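Local structure of cytochrome c2 iso-2 (Rhodospirillum centenum, 1JDL) at residues 59-64 and 76-81. The protein carries electrons on a covalently bound heme c, donating them to the oxidized bacteriochlorophyll in bacterial photosynthesis. Sequence-based numbering, arbitrary orientation.
Sequences AGLHWT and NAFLRK. With HEM (protoporphyrin IX containing Fe), chain B.
Trp63 NE1 gives its hydrogen to heme propionate oxygen O1A at 2.9 Å, a fairly straight bond (159° at the hydrogen), with the oxygen at the indole edge and in the ring plane. Tryptophan suits the site because one flat group offers both a donor for the heme propionate and broad apolar faces. Heme methyl CMA sits over the centre of one face, and on the opposite face Leu61 CD2 lies 3.7 Å above the plane, toward the rim, so the ring is sandwiched between cofactor and protein, which limits its tilt.

The six-membered end of the indole reaches helix 75-85, where Trp63 CZ3 comes within 4.0 Å of Phe78 CE2. Leu61 fills the angle between these aromatics: with CG anti to the backbone N (chi1 179°), its fork spreads toward the helix. Leu61 CD1 meets Phe78 CE2 at 3.9 Å, at the edge of the phenyl ring, while Leu61 CD2 touches Leu79 CD2 at 3.7 Å. A branched leucine thus serves both partners. Leu79 also packs on Ile52 and Ala56 of helix 51-58.

Gly60, at positive phi, ends that helix in a Schellman motif; a CB here would jam against Ala59 O. Thr64 OG1 caps helix 65-71 through Asn67 N. Such a tryptophan, bonded to a heme propionate and packed by a loop leucine and apolar side chains of helix 75-85, is characteristic of the heme pocket in mitochondrial cytochrome c and the related bacterial cytochromes c2.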
# COMPACT_ATOMS: atom_id res chain seq x y z
N ALA A 59 12.66 6.87 -3.44
CA ALA A 59 12.63 8.27 -3.02
C ALA A 59 12.37 8.40 -1.52
O ALA A 59 12.27 9.51 -1.00
CB ALA A 59 11.57 9.03 -3.80
N GLY A 60 12.25 7.26 -0.83
CA GLY A 60 12.05 7.29 0.61
C GLY A 60 10.71 6.86 1.18
O GLY A 60 10.52 6.89 2.40
N LEU A 61 9.78 6.45 0.32
CA LEU A 61 8.47 6.06 0.83
C LEU A 61 8.46 4.71 1.55
O LEU A 61 8.83 3.68 0.99
CB LEU A 61 7.45 6.03 -0.32
CG LEU A 61 6.03 5.61 0.08
CD1 LEU A 61 5.46 6.58 1.12
CD2 LEU A 61 5.15 5.57 -1.16
N HIS A 62 8.03 4.75 2.81
CA HIS A 62 7.90 3.55 3.63
C HIS A 62 6.44 3.53 4.04
O HIS A 62 5.84 4.59 4.27
CB HIS A 62 8.82 3.65 4.85
CG HIS A 62 10.27 3.57 4.49
ND1 HIS A 62 11.02 2.42 4.65
CD2 HIS A 62 11.09 4.47 3.91
CE1 HIS A 62 12.23 2.62 4.17
NE2 HIS A 62 12.31 3.85 3.72
N TRP A 63 5.85 2.34 4.13
CA TRP A 63 4.44 2.25 4.47
C TRP A 63 4.09 2.33 5.95
O TRP A 63 3.68 1.34 6.57
CB TRP A 63 3.84 0.98 3.86
CG TRP A 63 3.78 1.05 2.36
CD1 TRP A 63 4.40 0.22 1.48
CD2 TRP A 63 3.09 2.03 1.58
NE1 TRP A 63 4.14 0.62 0.19
CE2 TRP A 63 3.34 1.73 0.22
CE3 TRP A 63 2.29 3.14 1.90
CZ2 TRP A 63 2.81 2.50 -0.83
CZ3 TRP A 63 1.76 3.91 0.85
CH2 TRP A 63 2.03 3.58 -0.50
N THR A 64 4.25 3.52 6.51
CA THR A 64 3.89 3.76 7.89
C THR A 64 2.36 3.72 7.90
O THR A 64 1.72 3.90 6.86
CB THR A 64 4.34 5.15 8.36
OG1 THR A 64 3.76 6.15 7.52
CG2 THR A 64 5.85 5.25 8.30
N ASN A 76 -2.76 6.69 -6.99
CA ASN A 76 -2.00 7.51 -7.93
C ASN A 76 -1.71 8.91 -7.41
O ASN A 76 -0.57 9.39 -7.49
CB ASN A 76 -2.76 7.62 -9.26
CG ASN A 76 -2.51 6.44 -10.16
OD1 ASN A 76 -3.45 5.81 -10.66
ND2 ASN A 76 -1.24 6.13 -10.40
N ALA A 77 -2.73 9.57 -6.88
CA ALA A 77 -2.57 10.92 -6.36
C ALA A 77 -1.52 10.97 -5.26
O ALA A 77 -0.68 11.87 -5.24
CB ALA A 77 -3.90 11.44 -5.83
N PHE A 78 -1.55 10.00 -4.35
CA PHE A 78 -0.60 9.96 -3.26
C PHE A 78 0.84 9.78 -3.74
O PHE A 78 1.74 10.51 -3.33
CB PHE A 78 -0.94 8.83 -2.29
CG PHE A 78 0.01 8.72 -1.13
CD1 PHE A 78 -0.14 9.53 -0.00
CD2 PHE A 78 1.09 7.84 -1.17
CE1 PHE A 78 0.76 9.47 1.06
CE2 PHE A 78 2.00 7.77 -0.12
CZ PHE A 78 1.84 8.58 1.00
N LEU A 79 1.05 8.80 -4.61
CA LEU A 79 2.38 8.51 -5.14
C LEU A 79 2.96 9.65 -5.96
O LEU A 79 4.15 9.96 -5.85
CB LEU A 79 2.33 7.24 -5.97
CG LEU A 79 2.06 5.95 -5.20
CD1 LEU A 79 1.85 4.80 -6.18
CD2 LEU A 79 3.22 5.66 -4.26
N ARG A 80 2.14 10.28 -6.79
CA ARG A 80 2.61 11.39 -7.61
C ARG A 80 3.04 12.57 -6.75
O ARG A 80 4.07 13.20 -7.01
CB ARG A 80 1.52 11.81 -8.60
CG ARG A 80 1.37 10.83 -9.75
CD ARG A 80 0.18 11.16 -10.65
NE ARG A 80 0.11 10.24 -11.78
CZ ARG A 80 -0.99 10.00 -12.49
NH1 ARG A 80 -2.13 10.62 -12.19
NH2 ARG A 80 -0.96 9.15 -13.51
N LYS A 81 2.25 12.87 -5.73
CA LYS A 81 2.57 13.98 -4.84
C LYS A 81 3.83 13.68 -4.03
O LYS A 81 4.65 14.57 -3.81
CB LYS A 81 1.41 14.28 -3.89
CG LYS A 81 1.74 15.33 -2.85
CD LYS A 81 0.57 15.59 -1.91
CE LYS A 81 0.99 16.52 -0.78
NZ LYS A 81 1.61 17.77 -1.30
CHA HEM B . -0.07 -2.29 -4.15
CHB HEM B . -2.81 -2.01 -0.19
CHC HEM B . -6.61 -3.56 -2.74
CHD HEM B . -3.75 -4.35 -6.50
C1A HEM B . -0.50 -2.02 -2.85
C2A HEM B . 0.31 -1.40 -1.83
C3A HEM B . -0.47 -1.32 -0.72
C4A HEM B . -1.75 -1.90 -1.06
CMA HEM B . -0.12 -0.68 0.61
CAA HEM B . 1.80 -1.07 -1.96
CBA HEM B . 2.58 -2.31 -1.53
CGA HEM B . 4.10 -2.20 -1.72
O1A HEM B . 4.60 -1.12 -2.08
O2A HEM B . 4.79 -3.21 -1.48
C1B HEM B . -4.08 -2.44 -0.55
C2B HEM B . -5.21 -2.49 0.35
C3B HEM B . -6.30 -2.70 -0.45
C4B HEM B . -5.81 -3.04 -1.73
CMB HEM B . -5.13 -2.35 1.86
CAB HEM B . -7.66 -2.38 -0.25
CBB HEM B . -8.29 -1.66 0.92
C1C HEM B . -6.17 -3.87 -4.00
C2C HEM B . -7.00 -4.41 -5.05
C3C HEM B . -6.22 -4.46 -6.14
C4C HEM B . -4.87 -4.20 -5.70
CMC HEM B . -8.47 -4.84 -4.93
CAC HEM B . -6.58 -4.54 -7.51
CBC HEM B . -7.93 -4.81 -8.15
C1D HEM B . -2.48 -3.94 -6.17
C2D HEM B . -1.36 -3.95 -7.09
C3D HEM B . -0.33 -3.30 -6.46
C4D HEM B . -0.84 -2.91 -5.14
CMD HEM B . -1.35 -4.51 -8.51
CAD HEM B . 1.02 -2.94 -7.08
CBD HEM B . 0.88 -1.54 -7.68
CGD HEM B . 2.10 -1.08 -8.45
O1D HEM B . 2.05 0.04 -9.01
O2D HEM B . 3.11 -1.82 -8.52
NA HEM B . -1.77 -2.31 -2.38
NB HEM B . -4.45 -2.79 -1.83
NC HEM B . -4.86 -3.72 -4.40
ND HEM B . -2.16 -3.31 -4.97
FE HEM B . -3.33 -3.00 -3.41